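Local coordinates for coiled-coil and C2 domain-containing protein 1-like (Drosophila melanogaster, PDB 6EI6) that binds phosphatidylinositol monophosphates and regulates the ESCRT pathway in endosomal protein sorting, probably by keeping the ESCRT-III subunit shrub from polymerising inappropriately, at residues Leu50-His60 with Met69-Val79. Numbering follows the deposited sequence.
With SO4 (sulfate ion), chain E.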
loop_
_atom_site.group_PDB
_atom_site.type_symbol
_atom_site.label_atom_id
_atom_site.label_comp_id
_atom_site.label_asym_id
_atom_site.label_seq_id
_atom_site.Cartn_x
_atom_site.Cartn_y
_atom_site.Cartn_z
ATOM N N LEU A 50 3.946 -10.679 -12.711
ATOM C CA LEU A 50 3.520 -11.467 -11.555
ATOM C C LEU A 50 3.103 -10.563 -10.394
ATOM O O LEU A 50 2.014 -10.722 -9.829
ATOM C CB LEU A 50 4.646 -12.396 -11.124
ATOM C CG LEU A 50 4.256 -13.407 -10.080
ATOM C CD1 LEU A 50 3.093 -14.239 -10.610
ATOM C CD2 LEU A 50 5.482 -14.257 -9.733
ATOM N N MET A 51 3.957 -9.595 -10.044
ATOM C CA MET A 51 3.631 -8.663 -8.975
ATOM C C MET A 51 2.296 -7.981 -9.212
ATOM O O MET A 51 1.499 -7.825 -8.276
ATOM C CB MET A 51 4.723 -7.604 -8.827
ATOM C CG MET A 51 4.554 -6.736 -7.580
ATOM S SD MET A 51 4.835 -7.688 -6.049
ATOM C CE MET A 51 6.561 -8.065 -6.234
ATOM N N MET A 52 2.037 -7.546 -10.455
ATOM C CA MET A 52 0.777 -6.859 -10.739
ATOM C C MET A 52 -0.407 -7.799 -10.553
ATOM O O MET A 52 -1.445 -7.401 -10.016
ATOM C CB MET A 52 0.781 -6.285 -12.152
ATOM C CG MET A 52 1.503 -4.939 -12.283
ATOM S SD MET A 52 1.279 -4.145 -13.919
ATOM C CE MET A 52 -0.511 -4.076 -14.012
ATOM N N CYS A 53 -0.260 -9.051 -10.974
ATOM C CA CYS A 53 -1.320 -10.034 -10.766
ATOM C C CYS A 53 -1.648 -10.198 -9.291
ATOM O O CYS A 53 -2.822 -10.224 -8.911
ATOM C CB CYS A 53 -0.919 -11.388 -11.357
ATOM S SG CYS A 53 -0.812 -11.308 -13.129
ATOM N N LYS A 54 -0.617 -10.336 -8.448
ATOM C CA LYS A 54 -0.840 -10.579 -7.023
ATOM C C LYS A 54 -1.446 -9.357 -6.343
ATOM O O LYS A 54 -2.451 -9.480 -5.630
ATOM C CB LYS A 54 0.470 -11.006 -6.366
ATOM C CG LYS A 54 0.848 -12.376 -6.827
ATOM C CD LYS A 54 2.172 -12.842 -6.314
ATOM C CE LYS A 54 2.355 -14.322 -6.691
ATOM N NZ LYS A 54 3.734 -14.835 -6.424
ATOM N N ASN A 55 -0.878 -8.165 -6.596
ATOM C CA ASN A 55 -1.434 -6.919 -6.065
ATOM C C ASN A 55 -2.913 -6.785 -6.402
ATOM O O ASN A 55 -3.745 -6.533 -5.518
ATOM C CB ASN A 55 -0.675 -5.700 -6.611
ATOM C CG ASN A 55 0.752 -5.561 -6.049
ATOM O OD1 ASN A 55 1.174 -6.329 -5.196
ATOM N ND2 ASN A 55 1.502 -4.587 -6.563
ATOM N N THR A 56 -3.254 -6.902 -7.694
ATOM C CA THR A 56 -4.648 -6.757 -8.110
ATOM C C THR A 56 -5.518 -7.843 -7.481
ATOM O O THR A 56 -6.613 -7.559 -6.977
ATOM C CB THR A 56 -4.747 -6.784 -9.640
ATOM O OG1 THR A 56 -4.137 -5.612 -10.173
ATOM C CG2 THR A 56 -6.210 -6.808 -10.106
ATOM N N ARG A 57 -5.032 -9.090 -7.478
ATOM C CA ARG A 57 -5.724 -10.155 -6.759
ATOM C C ARG A 57 -6.015 -9.740 -5.327
ATOM O O ARG A 57 -7.130 -9.931 -4.822
ATOM C CB ARG A 57 -4.886 -11.436 -6.776
ATOM C CG ARG A 57 -5.438 -12.546 -5.937
ATOM C CD ARG A 57 -4.376 -13.602 -5.704
ATOM N NE ARG A 57 -3.333 -13.083 -4.817
ATOM C CZ ARG A 57 -2.124 -13.614 -4.663
ATOM N NH1 ARG A 57 -1.764 -14.696 -5.348
ATOM N NH2 ARG A 57 -1.265 -13.038 -3.837
ATOM N N ASP A 58 -5.020 -9.144 -4.665
ATOM C CA ASP A 58 -5.170 -8.799 -3.260
ATOM C C ASP A 58 -6.151 -7.655 -3.083
ATOM O O ASP A 58 -6.938 -7.647 -2.128
ATOM C CB ASP A 58 -3.805 -8.460 -2.665
ATOM C CG ASP A 58 -2.962 -9.693 -2.441
ATOM O OD1 ASP A 58 -3.525 -10.814 -2.528
ATOM O OD2 ASP A 58 -1.745 -9.550 -2.190
ATOM N N HIS A 59 -6.149 -6.699 -4.011
ATOM C CA HIS A 59 -7.168 -5.659 -3.954
ATOM C C HIS A 59 -8.571 -6.251 -4.058
ATOM O O HIS A 59 -9.470 -5.859 -3.307
ATOM C CB HIS A 59 -6.957 -4.631 -5.056
ATOM C CG HIS A 59 -8.078 -3.653 -5.164
ATOM N ND1 HIS A 59 -8.162 -2.533 -4.364
ATOM C CD2 HIS A 59 -9.180 -3.641 -5.951
ATOM C CE1 HIS A 59 -9.257 -1.859 -4.671
ATOM N NE2 HIS A 59 -9.897 -2.515 -5.623
ATOM N N HIS A 60 -8.778 -7.197 -4.984
ATOM C CA HIS A 60 -10.104 -7.789 -5.133
ATOM C C HIS A 60 -10.486 -8.624 -3.917
ATOM O O HIS A 60 -11.663 -8.658 -3.540
ATOM C CB HIS A 60 -10.168 -8.624 -6.415
ATOM C CG HIS A 60 -10.181 -7.790 -7.654
ATOM N ND1 HIS A 60 -11.076 -6.758 -7.843
ATOM C CD2 HIS A 60 -9.383 -7.800 -8.744
ATOM C CE1 HIS A 60 -10.840 -6.177 -9.006
ATOM N NE2 HIS A 60 -9.811 -6.784 -9.570
ATOM N N MET A 69 -10.891 -11.904 -7.836
ATOM C CA MET A 69 -9.775 -12.465 -7.089
ATOM C C MET A 69 -9.245 -13.725 -7.759
ATOM O O MET A 69 -8.047 -13.823 -8.068
ATOM C CB MET A 69 -10.220 -12.740 -5.656
ATOM C CG MET A 69 -9.112 -13.126 -4.739
ATOM S SD MET A 69 -9.758 -13.998 -3.305
ATOM C CE MET A 69 -8.220 -14.713 -2.700
ATOM N N ASN A 70 -10.125 -14.702 -7.997
ATOM C CA ASN A 70 -9.744 -15.890 -8.754
ATOM C C ASN A 70 -9.222 -15.526 -10.133
ATOM O O ASN A 70 -8.328 -16.196 -10.656
ATOM C CB ASN A 70 -10.936 -16.828 -8.899
ATOM C CG ASN A 70 -11.566 -17.165 -7.588
ATOM O OD1 ASN A 70 -12.761 -16.952 -7.403
ATOM N ND2 ASN A 70 -10.769 -17.689 -6.655
ATOM N N ARG A 71 -9.801 -14.493 -10.753
ATOM C CA ARG A 71 -9.365 -14.089 -12.081
ATOM C C ARG A 71 -7.877 -13.762 -12.088
ATOM O O ARG A 71 -7.106 -14.319 -12.884
ATOM C CB ARG A 71 -10.183 -12.891 -12.561
ATOM C CG ARG A 71 -10.092 -12.707 -14.037
ATOM C CD ARG A 71 -10.857 -11.490 -14.549
ATOM N NE ARG A 71 -10.056 -10.858 -15.593
ATOM C CZ ARG A 71 -10.046 -9.552 -15.839
ATOM N NH1 ARG A 71 -10.821 -8.733 -15.131
ATOM N NH2 ARG A 71 -9.254 -9.067 -16.795
ATOM N N PHE A 72 -7.448 -12.882 -11.177
ATOM C CA PHE A 72 -6.067 -12.429 -11.201
ATOM C C PHE A 72 -5.128 -13.430 -10.558
ATOM O O PHE A 72 -3.934 -13.440 -10.890
ATOM C CB PHE A 72 -5.971 -11.046 -10.567
ATOM C CG PHE A 72 -6.478 -9.972 -11.480
ATOM C CD1 PHE A 72 -5.633 -9.392 -12.423
ATOM C CD2 PHE A 72 -7.825 -9.627 -11.480
ATOM C CE1 PHE A 72 -6.105 -8.449 -13.294
ATOM C CE2 PHE A 72 -8.320 -8.684 -12.358
ATOM C CZ PHE A 72 -7.464 -8.085 -13.266
ATOM N N GLU A 73 -5.646 -14.329 -9.722
ATOM C CA GLU A 73 -4.818 -15.448 -9.290
ATOM C C GLU A 73 -4.507 -16.361 -10.469
ATOM O O GLU A 73 -3.360 -16.804 -10.634
ATOM C CB GLU A 73 -5.511 -16.211 -8.153
ATOM C CG GLU A 73 -4.917 -17.571 -7.804
ATOM C CD GLU A 73 -3.525 -17.509 -7.142
ATOM O OE1 GLU A 73 -2.962 -16.397 -6.948
ATOM O OE2 GLU A 73 -2.994 -18.599 -6.802
ATOM N N ASN A 74 -5.507 -16.624 -11.320
ATOM C CA ASN A 74 -5.282 -17.464 -12.495
ATOM C C ASN A 74 -4.316 -16.796 -13.471
ATOM O O ASN A 74 -3.502 -17.471 -14.111
ATOM C CB ASN A 74 -6.609 -17.765 -13.188
ATOM C CG ASN A 74 -7.457 -18.765 -12.429
ATOM O OD1 ASN A 74 -6.956 -19.761 -11.930
ATOM N ND2 ASN A 74 -8.754 -18.507 -12.358
ATOM N N LEU A 75 -4.412 -15.474 -13.622
ATOM C CA LEU A 75 -3.430 -14.745 -14.417
ATOM C C LEU A 75 -2.024 -14.882 -13.824
ATOM O O LEU A 75 -1.061 -15.188 -14.542
ATOM C CB LEU A 75 -3.865 -13.289 -14.509
ATOM C CG LEU A 75 -3.254 -12.364 -15.551
ATOM C CD1 LEU A 75 -3.358 -12.902 -16.980
ATOM C CD2 LEU A 75 -3.919 -10.994 -15.417
ATOM N N ALA A 76 -1.896 -14.709 -12.501
ATOM C CA ALA A 76 -0.626 -14.960 -11.823
ATOM C C ALA A 76 -0.084 -16.351 -12.132
ATOM O O ALA A 76 1.109 -16.508 -12.417
ATOM C CB ALA A 76 -0.791 -14.778 -10.316
ATOM N N LEU A 77 -0.943 -17.373 -12.074
ATOM C CA LEU A 77 -0.499 -18.730 -12.374
ATOM C C LEU A 77 0.147 -18.817 -13.758
ATOM O O LEU A 77 1.223 -19.404 -13.912
ATOM C CB LEU A 77 -1.674 -19.717 -12.262
ATOM C CG LEU A 77 -2.284 -19.995 -10.870
ATOM C CD1 LEU A 77 -3.174 -21.271 -10.909
ATOM C CD2 LEU A 77 -1.223 -20.082 -9.729
ATOM N N THR A 78 -0.483 -18.223 -14.780
ATOM C CA THR A 78 0.093 -18.333 -16.115
ATOM C C THR A 78 1.395 -17.546 -16.226
ATOM O O THR A 78 2.317 -17.986 -16.919
ATOM C CB THR A 78 -0.907 -17.876 -17.195
ATOM O OG1 THR A 78 -1.163 -16.468 -17.065
ATOM C CG2 THR A 78 -2.199 -18.606 -17.038
ATOM N N VAL A 79 1.498 -16.399 -15.551
ATOM C CA VAL A 79 2.763 -15.666 -15.548
ATOM C C VAL A 79 3.851 -16.500 -14.882
ATOM O O VAL A 79 4.989 -16.569 -15.369
ATOM C CB VAL A 79 2.594 -14.300 -14.858
ATOM C CG1 VAL A 79 3.939 -13.566 -14.792
ATOM C CG2 VAL A 79 1.568 -13.487 -15.587
HETATM S S SO4 E . 1.450 -15.818 -3.196
HETATM O O1 SO4 E . 0.785 -16.334 -4.400
HETATM O O2 SO4 E . 2.906 -15.900 -3.380
HETATM O O3 SO4 E . 1.047 -14.426 -2.928
HETATM O O4 SO4 E . 1.075 -16.662 -2.056
#
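The F72 ring takes the methyl of T56 on one face. T56 CG2 stands 3.3 Å from the ring centroid, almost on the ring normal, a close CH-pi contact. The T56 side chain leaves its helix toward the other one, and with CG2 opposite the backbone N the methyl comes down on the ring. The H60 ring lies beside F72, with planes 28° apart but slid so far that they hardly overlap; H60 CD2 is 3.6 Å from F72 CD2. K54 CA lies over one face of the R57 guanidinium, toward its rim; the edges meet E73, D58 and a sulfate. R57 NH1 gives a salt-bridged hydrogen bond of 2.6 Å to E73 OE1, close to the guanidinium plane. R57 NE bonds D58 OD1, which it meets from above the carboxylate plane. The sulfate, probably from the crystallisation liquor, accepts from R57 NH1 and from R57 NH2, the latter at 2.8 Å to sulfate O3. K54 NZ adds a weak bond to the same ion. R57 CG lies against M69 CG and M69 O. A leucine in place of R57 would probably leave E73 and D58 without their charged mate and the sulfate with just the weak bond from K54. Farther along, C53 is a knob set among F72, L75, A76 and V79, with C53 CB 3.5 Å from A76 CB. L50 CD1 also covers A76, and L50 CB meets V79 CG1.

The two helices, 34-62 and 66-91, form an antiparallel helical hairpin. The axes of segments 50-60 and 69-79 come within 8.0 Å of each other, at 166°. W265 of strand 265-268 packs on C53 and V79. F106 touches T56 and meets the F72 ring edge-to-face. H59 bonds E225, a residue of strand 225-233, and so ties the hairpin to the beta sandwich of the C2 domain.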